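Local coordinates for putative cytochrome P450 120 (Synechocystis sp., PDB 2VE3), which is a heme-containing cytochrome P450 that binds retinoic acid and probably acts as a monooxygenase, at residues I142-P145 / Q146-M150. Sequence-based numbering, arbitrary orientation.
Sequences IWYP and QLRRM
Y144 and R148, one helical turn apart, meet through both a polar tip and an apolar flank. R148 NH1 donates to Y144 OH at 3.0 Å in a bent bond (135° at the hydrogen), the hydroxyl lying tilted from the guanidinium plane. R148 CG lies over one face of the phenol, offset to the rim, and CD passes beyond the rim, 3.6 Å from Y144 CE2. With CG anti to the backbone N (chi1 -180°), the tyrosine ring is placed to meet R148. A bend at chi3 (72°) turns the guanidinium back to the hydroxyl. NE and NH1 of R148 also form salt bridges with E175 and E257, so a leucine in place of R148 would probably leave both carboxylates without this cation and the Y144 hydroxyl without this donor.

Apolar packing joins W143 to L147: CG of the leucine sits over the five-membered ring, 4.1 Å from its centroid, a CH-pi contact. Q146 CB lies at the indole edge, 4.0 Å from W143 CD1, while its OE1 accepts from W135 NE1.

Backbone i to i+4 bonds underlie these pairs; L147 N to W143 O is nearly linear (2.9 Å), and R148 N to Y144 O and R149 N to P145 O continue the series, the last longer at 3.2 Å.

These first two turns of helix 143-159, probably helix E of the P450 core, follow strand 140-142; Q146, R149 and M150 touch helix 121-137 (D), W143, Y144, R148 and M150 touch helix 241-272 (I), which the E257 bridge ties in, and W143 reaches strand 437-442.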
ATOM      1  N   ILE A 142      -0.996  11.322  19.883  1.00 27.12           N
ATOM      2  CA  ILE A 142      -1.992  10.527  19.144  1.00 25.35           C
ATOM      3  C   ILE A 142      -1.393  10.261  17.754  1.00 24.07           C
ATOM      4  O   ILE A 142      -1.534  11.091  16.847  1.00 22.92           O
ATOM      5  CB  ILE A 142      -3.362  11.255  19.054  1.00 25.62           C
ATOM      6  CG1 ILE A 142      -3.866  11.599  20.462  1.00 26.06           C
ATOM      7  CG2 ILE A 142      -4.384  10.421  18.264  1.00 23.88           C
ATOM      8  CD1 ILE A 142      -5.206  12.375  20.494  1.00 26.50           C
ATOM      9  N   TRP A 143      -0.711   9.117  17.602  1.00 22.13           N
ATOM     10  CA  TRP A 143       0.256   8.953  16.505  1.00 21.27           C
ATOM     11  C   TRP A 143      -0.321   8.777  15.113  1.00 21.18           C
ATOM     12  O   TRP A 143       0.215   9.329  14.158  1.00 21.17           O
ATOM     13  CB  TRP A 143       1.226   7.791  16.750  1.00 20.96           C
ATOM     14  CG  TRP A 143       2.639   8.095  16.384  1.00 19.78           C
ATOM     15  CD1 TRP A 143       3.084   9.119  15.603  1.00 19.98           C
ATOM     16  CD2 TRP A 143       3.804   7.357  16.787  1.00 19.94           C
ATOM     17  NE1 TRP A 143       4.461   9.081  15.504  1.00 19.41           N
ATOM     18  CE2 TRP A 143       4.926   8.010  16.225  1.00 19.45           C
ATOM     19  CE3 TRP A 143       4.009   6.211  17.579  1.00 20.77           C
ATOM     20  CZ2 TRP A 143       6.236   7.555  16.429  1.00 19.80           C
ATOM     21  CZ3 TRP A 143       5.317   5.770  17.793  1.00 19.50           C
ATOM     22  CH2 TRP A 143       6.408   6.440  17.218  1.00 20.33           C
ATOM     23  N   TYR A 144      -1.385   7.996  14.978  1.00 20.96           N
ATOM     24  CA  TYR A 144      -1.841   7.655  13.644  1.00 21.20           C
ATOM     25  C   TYR A 144      -2.041   8.897  12.716  1.00 21.37           C
ATOM     26  O   TYR A 144      -1.465   8.931  11.636  1.00 21.81           O
ATOM     27  CB  TYR A 144      -3.029   6.676  13.666  1.00 20.90           C
ATOM     28  CG  TYR A 144      -3.496   6.318  12.273  1.00 21.79           C
ATOM     29  CD1 TYR A 144      -2.770   5.416  11.476  1.00 21.84           C
ATOM     30  CD2 TYR A 144      -4.647   6.903  11.736  1.00 22.83           C
ATOM     31  CE1 TYR A 144      -3.172   5.110  10.184  1.00 21.12           C
ATOM     32  CE2 TYR A 144      -5.073   6.590  10.446  1.00 22.42           C
ATOM     33  CZ  TYR A 144      -4.325   5.700   9.674  1.00 21.54           C
ATOM     34  OH  TYR A 144      -4.749   5.405   8.407  1.00 19.85           O
ATOM     35  N   PRO A 145      -2.810   9.928  13.157  1.00 21.64           N
ATOM     36  CA  PRO A 145      -3.038  11.147  12.355  1.00 21.71           C
ATOM     37  C   PRO A 145      -1.766  11.928  12.050  1.00 21.80           C
ATOM     38  O   PRO A 145      -1.670  12.574  11.003  1.00 21.35           O
ATOM     39  CB  PRO A 145      -3.941  12.003  13.259  1.00 21.93           C
ATOM     40  CG  PRO A 145      -4.547  11.055  14.211  1.00 22.04           C
ATOM     41  CD  PRO A 145      -3.527   9.998  14.444  1.00 21.52           C
ATOM     42  N   GLN A 146      -0.810  11.868  12.972  1.00 21.82           N
ATOM     43  CA  GLN A 146       0.521  12.441  12.781  1.00 22.33           C
ATOM     44  C   GLN A 146       1.321  11.747  11.686  1.00 22.28           C
ATOM     45  O   GLN A 146       1.965  12.409  10.882  1.00 21.91           O
ATOM     46  CB  GLN A 146       1.319  12.402  14.085  1.00 22.65           C
ATOM     47  CG  GLN A 146       0.843  13.387  15.144  1.00 24.38           C
ATOM     48  CD  GLN A 146       0.863  14.833  14.679  1.00 25.57           C
ATOM     49  OE1 GLN A 146       1.906  15.373  14.273  1.00 26.16           O
ATOM     50  NE2 GLN A 146      -0.294  15.478  14.759  1.00 27.16           N
ATOM     51  N   LEU A 147       1.295  10.414  11.687  1.00 22.92           N
ATOM     52  CA  LEU A 147       1.964   9.622  10.661  1.00 23.65           C
ATOM     53  C   LEU A 147       1.387   9.937   9.284  1.00 23.54           C
ATOM     54  O   LEU A 147       2.129   9.976   8.317  1.00 23.11           O
ATOM     55  CB  LEU A 147       1.850   8.127  10.966  1.00 23.70           C
ATOM     56  CG  LEU A 147       2.652   7.632  12.188  1.00 25.36           C
ATOM     57  CD1 LEU A 147       2.134   6.270  12.618  1.00 26.16           C
ATOM     58  CD2 LEU A 147       4.163   7.576  11.923  1.00 24.52           C
ATOM     59  N   ARG A 148       0.073  10.191   9.230  1.00 23.79           N
ATOM     60  CA  ARG A 148      -0.614  10.587   8.001  1.00 24.62           C
ATOM     61  C   ARG A 148      -0.132  11.938   7.493  1.00 25.16           C
ATOM     62  O   ARG A 148      -0.011  12.133   6.284  1.00 25.22           O
ATOM     63  CB  ARG A 148      -2.133  10.616   8.185  1.00 24.64           C
ATOM     64  CG  ARG A 148      -2.763   9.245   8.308  1.00 24.88           C
ATOM     65  CD  ARG A 148      -4.270   9.277   8.141  1.00 25.14           C
ATOM     66  NE  ARG A 148      -4.659   9.536   6.759  1.00 24.91           N
ATOM     67  CZ  ARG A 148      -4.748   8.615   5.805  1.00 25.71           C
ATOM     68  NH1 ARG A 148      -4.475   7.340   6.075  1.00 24.19           N
ATOM     69  NH2 ARG A 148      -5.106   8.978   4.568  1.00 24.90           N
ATOM     70  N   ARG A 149       0.161  12.863   8.408  1.00 25.51           N
ATOM     71  CA  ARG A 149       0.694  14.176   8.009  1.00 25.69           C
ATOM     72  C   ARG A 149       2.089  14.027   7.424  1.00 24.69           C
ATOM     73  O   ARG A 149       2.365  14.554   6.353  1.00 24.96           O
ATOM     74  CB  ARG A 149       0.685  15.180   9.164  1.00 25.87           C
ATOM     75  CG  ARG A 149      -0.724  15.554   9.639  1.00 29.53           C
ATOM     76  CD  ARG A 149      -0.796  16.961  10.259  1.00 33.62           C
ATOM     77  NE  ARG A 149      -1.377  17.927   9.318  1.00 38.03           N
ATOM     78  CZ  ARG A 149      -2.683  18.185   9.200  1.00 38.43           C
ATOM     79  NH1 ARG A 149      -3.571  17.560   9.975  1.00 38.86           N
ATOM     80  NH2 ARG A 149      -3.104  19.069   8.304  1.00 37.45           N
ATOM     81  N   MET A 150       2.943  13.276   8.119  1.00 24.07           N
ATOM     82  CA  MET A 150       4.311  13.032   7.689  1.00 23.29           C
ATOM     83  C   MET A 150       4.398  12.344   6.327  1.00 23.10           C
ATOM     84  O   MET A 150       5.070  12.857   5.434  1.00 23.01           O
ATOM     85  CB  MET A 150       5.070  12.220   8.731  1.00 23.57           C
ATOM     86  CG  MET A 150       6.562  12.011   8.403  1.00 23.70           C
ATOM     87  SD  MET A 150       7.338  10.688   9.363  1.00 23.19           S
ATOM     88  CE  MET A 150       6.415   9.276   8.791  1.00 24.88           C
TER